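Local structure of phosphotriesterase, putative (Deinococcus radiodurans, 4J35) at residues A116-T129 / L157-V171. The protein probably hydrolyses lactones, as a phosphotriesterase-family enzyme that binds two divalent metal ions, and in this engineered form is directed at organophosphate hydrolysis. The protein carries 7 engineered substitutions. Residues are numbered along the deposited sequence; the frame is centred on the assembly and turned at random.
Sequences AESEIYEMMRTEVT and LFFRAAARVQRETGV
Tyr121 and Arg164 lie flat on one another where two outer helices of the phosphotriesterase TIM barrel, 116-129 and 157-169, pack by knobs into holes at a crossing angle of -45°. Tyr121 is a knob among Ala161, Arg164, Val165 and Glu168. The guanidinium of Arg164 stacks flat over one face of the Tyr121 ring, a cation-pi contact with the planes 12° apart and CZ of Arg164 3.7 Å from the centroid of the Tyr121 ring. The arginine chain, extended from CG to NE, also lays CD on that face. At the ring's edge, OH of Tyr121 donates to the syn lone pair of OE2 of Glu168 at 2.6 Å, the carboxylate standing almost upright to the ring. With an alanine here, Arg164 would probably lose the flat surface it lies on and Glu168 its hydroxyl donor. Ala161 reciprocates as a knob, CB of Ala161 3.5 Å from N of Tyr121, which lets the backbones come close. On the more buried flank, Met124 lays its sulfur beside Ala162, and CD1 of Ile120 sits over the centre of the Phe158 ring, 3.6 Å from its centroid. Toward solvent, Glu117 extends across Arg160 in a salt bridge: NE of Arg160 donates to OE1 of Glu117 at 2.9 Å from above the carboxylate plane, OE1 lying near the guanidinium plane, and a water joins that same oxygen to NH2 of Arg160.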
ATOM      1  N   ALA A 116       4.565  -4.378  24.473  1.00 38.26           N
ATOM      2  CA  ALA A 116       4.017  -4.690  23.153  1.00 33.16           C
ATOM      3  C   ALA A 116       4.894  -4.137  22.020  1.00 35.03           C
ATOM      4  O   ALA A 116       4.997  -4.751  20.958  1.00 41.37           O
ATOM      5  CB  ALA A 116       2.602  -4.161  23.036  1.00 44.57           C
ATOM      6  N   GLU A 117       5.534  -2.987  22.226  1.00 40.20           N
ATOM      7  CA  GLU A 117       6.389  -2.442  21.161  1.00 44.08           C
ATOM      8  C   GLU A 117       7.462  -3.452  20.772  1.00 43.29           C
ATOM      9  O   GLU A 117       7.690  -3.730  19.591  1.00 39.00           O
ATOM     10  CB  GLU A 117       7.049  -1.129  21.584  1.00 43.75           C
ATOM     11  CG  GLU A 117       7.877  -0.485  20.472  1.00 45.03           C
ATOM     12  CD  GLU A 117       8.740   0.686  20.972  1.00 42.37           C
ATOM     13  OE1 GLU A 117       8.212   1.545  21.699  1.00 44.16           O
ATOM     14  OE2 GLU A 117       9.916   0.769  20.571  1.00 43.42           O
ATOM     15  N   SER A 118       8.139  -4.004  21.769  1.00 41.95           N
ATOM     16  CA  SER A 118       9.175  -4.989  21.496  1.00 41.62           C
ATOM     17  C   SER A 118       8.605  -6.262  20.865  1.00 38.78           C
ATOM     18  O   SER A 118       9.261  -6.879  20.032  1.00 43.06           O
ATOM     19  CB  SER A 118       9.955  -5.313  22.769  1.00 49.86           C
ATOM     20  OG  SER A 118      10.717  -4.175  23.153  1.00 56.04           O
ATOM     21  N   GLU A 119       7.400  -6.662  21.258  1.00 35.21           N
ATOM     22  CA  GLU A 119       6.774  -7.827  20.636  1.00 35.82           C
ATOM     23  C   GLU A 119       6.462  -7.575  19.184  1.00 33.30           C
ATOM     24  O   GLU A 119       6.657  -8.456  18.328  1.00 34.81           O
ATOM     25  CB  GLU A 119       5.500  -8.242  21.394  1.00 34.30           C
ATOM     26  CG  GLU A 119       5.849  -8.820  22.774  1.00 39.75           C
ATOM     27  CD  GLU A 119       4.616  -9.079  23.626  1.00 43.04           C
ATOM     28  OE1 GLU A 119       3.536  -8.588  23.252  1.00 43.34           O
ATOM     29  OE2 GLU A 119       4.729  -9.772  24.659  1.00 50.15           O
ATOM     30  N   ILE A 120       5.968  -6.377  18.898  1.00 33.53           N
ATOM     31  CA  ILE A 120       5.663  -5.987  17.529  1.00 36.51           C
ATOM     32  C   ILE A 120       6.946  -5.904  16.723  1.00 37.70           C
ATOM     33  O   ILE A 120       7.027  -6.370  15.609  1.00 34.15           O
ATOM     34  CB  ILE A 120       4.925  -4.637  17.502  1.00 31.98           C
ATOM     35  CG1 ILE A 120       3.580  -4.797  18.221  1.00 36.74           C
ATOM     36  CG2 ILE A 120       4.757  -4.145  16.056  1.00 37.53           C
ATOM     37  CD1 ILE A 120       2.898  -3.499  18.556  1.00 37.20           C
ATOM     38  N   TYR A 121       7.968  -5.302  17.312  1.00 32.88           N
ATOM     39  CA  TYR A 121       9.237  -5.216  16.651  1.00 34.97           C
ATOM     40  C   TYR A 121       9.722  -6.611  16.250  1.00 30.38           C
ATOM     41  O   TYR A 121      10.234  -6.783  15.132  1.00 33.87           O
ATOM     42  CB  TYR A 121      10.244  -4.532  17.588  1.00 35.05           C
ATOM     43  CG  TYR A 121      11.673  -4.846  17.245  1.00 37.63           C
ATOM     44  CD1 TYR A 121      12.315  -4.206  16.196  1.00 40.25           C
ATOM     45  CD2 TYR A 121      12.375  -5.795  17.971  1.00 43.69           C
ATOM     46  CE1 TYR A 121      13.644  -4.501  15.875  1.00 39.59           C
ATOM     47  CE2 TYR A 121      13.687  -6.103  17.663  1.00 42.40           C
ATOM     48  CZ  TYR A 121      14.315  -5.457  16.613  1.00 45.52           C
ATOM     49  OH  TYR A 121      15.623  -5.768  16.324  1.00 48.70           O
ATOM     50  N   GLU A 122       9.591  -7.589  17.151  1.00 36.85           N
ATOM     51  CA  GLU A 122      10.111  -8.939  16.882  1.00 35.05           C
ATOM     52  C   GLU A 122       9.360  -9.582  15.732  1.00 36.46           C
ATOM     53  O   GLU A 122       9.948 -10.257  14.881  1.00 38.41           O
ATOM     54  CB  GLU A 122       9.979  -9.845  18.095  1.00 35.18           C
ATOM     55  CG  GLU A 122      10.870  -9.481  19.251  1.00 48.10           C
ATOM     56  CD  GLU A 122      12.366  -9.656  18.936  1.00 76.17           C
ATOM     57  OE1 GLU A 122      12.721 -10.373  17.968  1.00 74.60           O
ATOM     58  OE2 GLU A 122      13.191  -9.073  19.675  1.00 85.02           O
ATOM     59  N   MET A 123       8.052  -9.388  15.714  1.00 36.51           N
ATOM     60  CA  MET A 123       7.243  -9.902  14.590  1.00 30.53           C
ATOM     61  C   MET A 123       7.685  -9.266  13.278  1.00 29.08           C
ATOM     62  O   MET A 123       7.905  -9.944  12.249  1.00 34.16           O
ATOM     63  CB  MET A 123       5.756  -9.625  14.854  1.00 32.90           C
ATOM     64  CG  MET A 123       4.859  -9.866  13.641  1.00 37.37           C
ATOM     65  SD  MET A 123       3.168  -9.312  13.995  1.00 35.09           S
ATOM     66  CE  MET A 123       3.370  -7.585  13.550  1.00 42.51           C
ATOM     67  N   MET A 124       7.791  -7.949  13.255  1.00 32.47           N
ATOM     68  CA  MET A 124       8.167  -7.304  12.015  1.00 34.57           C
ATOM     69  C   MET A 124       9.544  -7.778  11.576  1.00 39.55           C
ATOM     70  O   MET A 124       9.745  -8.111  10.412  1.00 36.96           O
ATOM     71  CB  MET A 124       8.161  -5.792  12.172  1.00 37.15           C
ATOM     72  CG  MET A 124       6.774  -5.191  12.257  1.00 33.88           C
ATOM     73  SD  MET A 124       6.870  -3.420  12.630  1.00 35.25           S
ATOM     74  CE  MET A 124       5.125  -3.004  12.508  1.00 33.97           C
ATOM     75  N   ARG A 125      10.490  -7.821  12.517  1.00 36.32           N
ATOM     76  CA  ARG A 125      11.865  -8.128  12.164  1.00 38.25           C
ATOM     77  C   ARG A 125      11.928  -9.530  11.589  1.00 42.81           C
ATOM     78  O   ARG A 125      12.588  -9.760  10.581  1.00 41.35           O
ATOM     79  CB  ARG A 125      12.789  -8.033  13.382  1.00 41.79           C
ATOM     80  CG  ARG A 125      14.264  -8.279  13.005  1.00 50.30           C
ATOM     81  CD  ARG A 125      15.171  -8.425  14.204  1.00 56.50           C
ATOM     82  NE  ARG A 125      14.698  -9.434  15.154  1.00 65.11           N
ATOM     83  CZ  ARG A 125      14.792 -10.751  14.972  1.00 71.00           C
ATOM     84  NH1 ARG A 125      15.336 -11.243  13.861  1.00 73.34           N
ATOM     85  NH2 ARG A 125      14.331 -11.589  15.901  1.00 81.97           N
ATOM     86  N   THR A 126      11.221 -10.459  12.232  1.00 43.87           N
ATOM     87  CA  THR A 126      11.244 -11.863  11.830  1.00 40.79           C
ATOM     88  C   THR A 126      10.622 -12.032  10.447  1.00 45.57           C
ATOM     89  O   THR A 126      11.115 -12.792   9.596  1.00 42.18           O
ATOM     90  CB  THR A 126      10.473 -12.752  12.831  1.00 38.72           C
ATOM     91  OG1 THR A 126      11.114 -12.700  14.114  1.00 41.62           O
ATOM     92  CG2 THR A 126      10.397 -14.203  12.340  1.00 44.41           C
ATOM     93  N   GLU A 127       9.530 -11.321  10.200  1.00 42.69           N
ATOM     94  CA  GLU A 127       8.847 -11.503   8.921  1.00 35.90           C
ATOM     95  C   GLU A 127       9.633 -10.855   7.763  1.00 38.85           C
ATOM     96  O   GLU A 127       9.562 -11.319   6.628  1.00 40.52           O
ATOM     97  CB  GLU A 127       7.385 -11.029   9.012  1.00 35.56           C
ATOM     98  CG  GLU A 127       6.546 -11.892   9.953  1.00 33.59           C
ATOM     99  CD  GLU A 127       5.047 -11.565   9.928  1.00 40.07           C
ATOM    100  OE1 GLU A 127       4.684 -10.404   9.631  1.00 34.91           O
ATOM    101  OE2 GLU A 127       4.247 -12.490  10.190  1.00 35.42           O
ATOM    102  N   VAL A 128      10.394  -9.807   8.051  1.00 35.38           N
ATOM    103  CA  VAL A 128      11.234  -9.143   7.047  1.00 35.03           C
ATOM    104  C   VAL A 128      12.535  -9.932   6.782  1.00 42.88           C
ATOM    105  O   VAL A 128      13.018  -9.997   5.639  1.00 44.62           O
ATOM    106  CB  VAL A 128      11.644  -7.709   7.542  1.00 45.06           C
ATOM    107  CG1 VAL A 128      12.877  -7.178   6.806  1.00 48.06           C
ATOM    108  CG2 VAL A 128      10.476  -6.737   7.412  1.00 38.71           C
ATOM    109  N   THR A 129      13.133 -10.480   7.841  1.00 42.08           N
ATOM    110  CA  THR A 129      14.462 -11.085   7.721  1.00 52.70           C
ATOM    111  C   THR A 129      14.412 -12.602   7.519  1.00 46.53           C
ATOM    112  O   THR A 129      15.268 -13.139   6.818  1.00 44.19           O
ATOM    113  CB  THR A 129      15.392 -10.742   8.921  1.00 41.84           C
ATOM    114  OG1 THR A 129      14.944 -11.421  10.094  1.00 50.51           O
ATOM    115  CG2 THR A 129      15.431  -9.251   9.180  1.00 48.00           C
ATOM    116  N   LEU A 157       2.826   2.430  18.880  1.00 36.83           N
ATOM    117  CA  LEU A 157       3.614   1.253  19.200  1.00 40.10           C
ATOM    118  C   LEU A 157       4.215   0.731  17.912  1.00 36.73           C
ATOM    119  O   LEU A 157       5.383   0.365  17.885  1.00 37.67           O
ATOM    120  CB  LEU A 157       2.725   0.171  19.826  1.00 37.31           C
ATOM    121  CG  LEU A 157       2.070   0.570  21.162  1.00 44.29           C
ATOM    122  CD1 LEU A 157       0.966  -0.402  21.507  1.00 46.73           C
ATOM    123  CD2 LEU A 157       3.089   0.610  22.268  1.00 48.03           C
ATOM    124  N   PHE A 158       3.375   0.661  16.867  1.00 35.84           N
ATOM    125  CA  PHE A 158       3.768   0.109  15.589  1.00 31.81           C
ATOM    126  C   PHE A 158       4.739   1.038  14.866  1.00 34.58           C
ATOM    127  O   PHE A 158       5.699   0.570  14.277  1.00 35.03           O
ATOM    128  CB  PHE A 158       2.533  -0.186  14.716  1.00 31.59           C
ATOM    129  CG  PHE A 158       1.593  -1.239  15.337  1.00 30.80           C
ATOM    130  CD1 PHE A 158       0.645  -0.879  16.281  1.00 35.36           C
ATOM    131  CD2 PHE A 158       1.663  -2.584  14.948  1.00 36.46           C
ATOM    132  CE1 PHE A 158      -0.214  -1.859  16.856  1.00 37.08           C
ATOM    133  CE2 PHE A 158       0.833  -3.547  15.539  1.00 34.51           C
ATOM    134  CZ  PHE A 158      -0.114  -3.173  16.476  1.00 35.00           C
ATOM    135  N   PHE A 159       4.495   2.345  14.919  1.00 35.86           N
ATOM    136  CA  PHE A 159       5.433   3.296  14.320  1.00 39.25           C
ATOM    137  C   PHE A 159       6.818   3.142  14.935  1.00 36.96           C
ATOM    138  O   PHE A 159       7.828   3.164  14.210  1.00 34.82           O
ATOM    139  CB  PHE A 159       4.927   4.752  14.432  1.00 34.49           C
ATOM    140  CG  PHE A 159       3.895   5.134  13.386  1.00 37.34           C
ATOM    141  CD1 PHE A 159       2.637   4.541  13.368  1.00 38.68           C
ATOM    142  CD2 PHE A 159       4.184   6.099  12.422  1.00 36.90           C
ATOM    143  CE1 PHE A 159       1.683   4.878  12.416  1.00 38.92           C
ATOM    144  CE2 PHE A 159       3.234   6.445  11.454  1.00 37.16           C
ATOM    145  CZ  PHE A 159       1.988   5.840  11.448  1.00 43.31           C
ATOM    146  N   ARG A 160       6.904   2.982  16.258  1.00 37.52           N
ATOM    147  CA  ARG A 160       8.236   2.920  16.869  1.00 33.06           C
ATOM    148  C   ARG A 160       8.887   1.582  16.572  1.00 39.18           C
ATOM    149  O   ARG A 160      10.076   1.520  16.312  1.00 35.50           O
ATOM    150  CB  ARG A 160       8.192   3.185  18.412  1.00 34.90           C
ATOM    151  CG  ARG A 160       7.706   4.602  18.770  1.00 46.61           C
ATOM    152  CD  ARG A 160       7.902   4.950  20.264  1.00 45.75           C
ATOM    153  NE  ARG A 160       7.032   4.186  21.142  1.00 43.38           N
ATOM    154  CZ  ARG A 160       5.798   4.541  21.493  1.00 53.69           C
ATOM    155  NH1 ARG A 160       5.252   5.659  21.033  1.00 51.49           N
ATOM    156  NH2 ARG A 160       5.099   3.773  22.317  1.00 64.07           N
ATOM    157  N   ALA A 161       8.104   0.505  16.570  1.00 36.02           N
ATOM    158  CA  ALA A 161       8.662  -0.801  16.199  1.00 36.56           C
ATOM    159  C   ALA A 161       9.141  -0.807  14.735  1.00 36.74           C
ATOM    160  O   ALA A 161      10.207  -1.340  14.431  1.00 32.93           O
ATOM    161  CB  ALA A 161       7.655  -1.893  16.417  1.00 35.65           C
ATOM    162  N   ALA A 162       8.343  -0.242  13.826  1.00 32.62           N
ATOM    163  CA  ALA A 162       8.748  -0.154  12.426  1.00 36.17           C
ATOM    164  C   ALA A 162      10.029   0.681  12.219  1.00 34.51           C
ATOM    165  O   ALA A 162      10.895   0.309  11.426  1.00 33.45           O
ATOM    166  CB  ALA A 162       7.619   0.424  11.596  1.00 39.65           C
ATOM    167  N   ALA A 163      10.143   1.817  12.902  1.00 43.34           N
ATOM    168  CA  ALA A 163      11.322   2.674  12.707  1.00 41.18           C
ATOM    169  C   ALA A 163      12.589   1.900  13.074  1.00 40.57           C
ATOM    170  O   ALA A 163      13.623   1.985  12.412  1.00 42.00           O
ATOM    171  CB  ALA A 163      11.188   3.975  13.503  1.00 36.64           C
ATOM    172  N   ARG A 164      12.497   1.111  14.128  1.00 39.65           N
ATOM    173  CA  ARG A 164      13.609   0.292  14.559  1.00 38.51           C
ATOM    174  C   ARG A 164      13.980  -0.771  13.537  1.00 38.37           C
ATOM    175  O   ARG A 164      15.147  -0.959  13.206  1.00 41.59           O
ATOM    176  CB  ARG A 164      13.239  -0.349  15.886  1.00 46.58           C
ATOM    177  CG  ARG A 164      14.270  -1.244  16.444  1.00 62.45           C
ATOM    178  CD  ARG A 164      13.828  -1.645  17.832  1.00 74.91           C
ATOM    179  NE  ARG A 164      14.849  -2.384  18.557  1.00 76.63           N
ATOM    180  CZ  ARG A 164      14.583  -3.176  19.595  1.00 79.56           C
ATOM    181  NH1 ARG A 164      13.312  -3.344  20.022  1.00 58.41           N
ATOM    182  NH2 ARG A 164      15.589  -3.807  20.200  1.00 61.57           N
ATOM    183  N   VAL A 165      12.991  -1.482  13.017  1.00 35.50           N
ATOM    184  CA  VAL A 165      13.289  -2.451  11.980  1.00 31.39           C
ATOM    185  C   VAL A 165      13.869  -1.754  10.752  1.00 35.90           C
ATOM    186  O   VAL A 165      14.758  -2.298  10.096  1.00 43.47           O
ATOM    187  CB  VAL A 165      12.008  -3.284  11.553  1.00 33.49           C
ATOM    188  CG1 VAL A 165      12.410  -4.270  10.486  1.00 36.04           C
ATOM    189  CG2 VAL A 165      11.444  -3.996  12.749  1.00 32.61           C
ATOM    190  N   GLN A 166      13.378  -0.553  10.447  1.00 32.61           N
ATOM    191  CA  GLN A 166      13.848   0.202   9.274  1.00 37.60           C
ATOM    192  C   GLN A 166      15.348   0.561   9.456  1.00 38.01           C
ATOM    193  O   GLN A 166      16.151   0.473   8.517  1.00 38.03           O
ATOM    194  CB  GLN A 166      13.008   1.478   9.095  1.00 33.18           C
ATOM    195  CG  GLN A 166      12.923   2.035   7.659  1.00 35.67           C
ATOM    196  CD  GLN A 166      14.241   2.428   7.099  1.00 43.12           C
ATOM    197  OE1 GLN A 166      15.009   3.178   7.734  1.00 44.28           O
ATOM    198  NE2 GLN A 166      14.568   1.882   5.925  1.00 38.44           N
ATOM    199  N   ARG A 167      15.709   0.957  10.658  1.00 45.70           N
ATOM    200  CA  ARG A 167      17.092   1.325  10.914  1.00 40.16           C
ATOM    201  C   ARG A 167      18.025   0.123  10.752  1.00 49.42           C
ATOM    202  O   ARG A 167      19.123   0.251  10.216  1.00 48.80           O
ATOM    203  CB  ARG A 167      17.217   1.962  12.305  1.00 48.19           C
ATOM    204  CG  ARG A 167      16.656   3.374  12.324  1.00 46.48           C
ATOM    205  CD  ARG A 167      16.661   4.002  13.696  1.00 60.53           C
ATOM    206  NE  ARG A 167      17.979   3.952  14.326  1.00 75.14           N
ATOM    207  CZ  ARG A 167      19.052   4.637  13.921  1.00 84.83           C
ATOM    208  NH1 ARG A 167      18.995   5.439  12.860  1.00 80.80           N
ATOM    209  NH2 ARG A 167      20.205   4.517  14.578  1.00 84.80           N
ATOM    210  N   GLU A 168      17.572  -1.047  11.192  1.00 42.94           N
ATOM    211  CA  GLU A 168      18.390  -2.253  11.186  1.00 48.75           C
ATOM    212  C   GLU A 168      18.461  -3.011   9.872  1.00 57.64           C
ATOM    213  O   GLU A 168      19.418  -3.743   9.635  1.00 60.50           O
ATOM    214  CB  GLU A 168      17.879  -3.212  12.238  1.00 44.08           C
ATOM    215  CG  GLU A 168      18.041  -2.677  13.637  1.00 54.11           C
ATOM    216  CD  GLU A 168      17.377  -3.555  14.667  1.00 56.56           C
ATOM    217  OE1 GLU A 168      17.328  -3.124  15.837  1.00 50.23           O
ATOM    218  OE2 GLU A 168      16.917  -4.669  14.305  1.00 47.13           O
ATOM    219  N   THR A 169      17.457  -2.859   9.020  1.00 47.55           N
ATOM    220  CA  THR A 169      17.386  -3.695   7.822  1.00 45.19           C
ATOM    221  C   THR A 169      17.293  -2.895   6.536  1.00 39.56           C
ATOM    222  O   THR A 169      17.551  -3.425   5.472  1.00 43.97           O
ATOM    223  CB  THR A 169      16.142  -4.604   7.854  1.00 53.16           C
ATOM    224  OG1 THR A 169      14.987  -3.777   7.745  1.00 43.00           O
ATOM    225  CG2 THR A 169      16.073  -5.406   9.166  1.00 54.18           C
ATOM    226  N   GLY A 170      16.909  -1.627   6.625  1.00 42.03           N
ATOM    227  CA  GLY A 170      16.703  -0.819   5.437  1.00 37.71           C
ATOM    228  C   GLY A 170      15.376  -1.108   4.731  1.00 42.39           C
ATOM    229  O   GLY A 170      15.159  -0.623   3.632  1.00 40.73           O
ATOM    230  N   VAL A 171      14.489  -1.869   5.363  1.00 40.19           N
ATOM    231  CA  VAL A 171      13.205  -2.255   4.705  1.00 34.53           C
ATOM    232  C   VAL A 171      12.415  -0.971   4.429  1.00 36.33           C
ATOM    233  O   VAL A 171      12.477  -0.025   5.210  1.00 39.94           O
ATOM    234  CB  VAL A 171      12.411  -3.286   5.546  1.00 35.25           C
ATOM    235  CG1 VAL A 171      11.967  -2.698   6.887  1.00 39.81           C
ATOM    236  CG2 VAL A 171      11.177  -3.810   4.790  1.00 33.43           C
TER
HETATM  237  O   HOH W   1       6.425   1.678  23.943  1.00 53.52           O
HETATM  238  O   HOH W   2      13.306  -5.484  22.380  1.00 55.40           O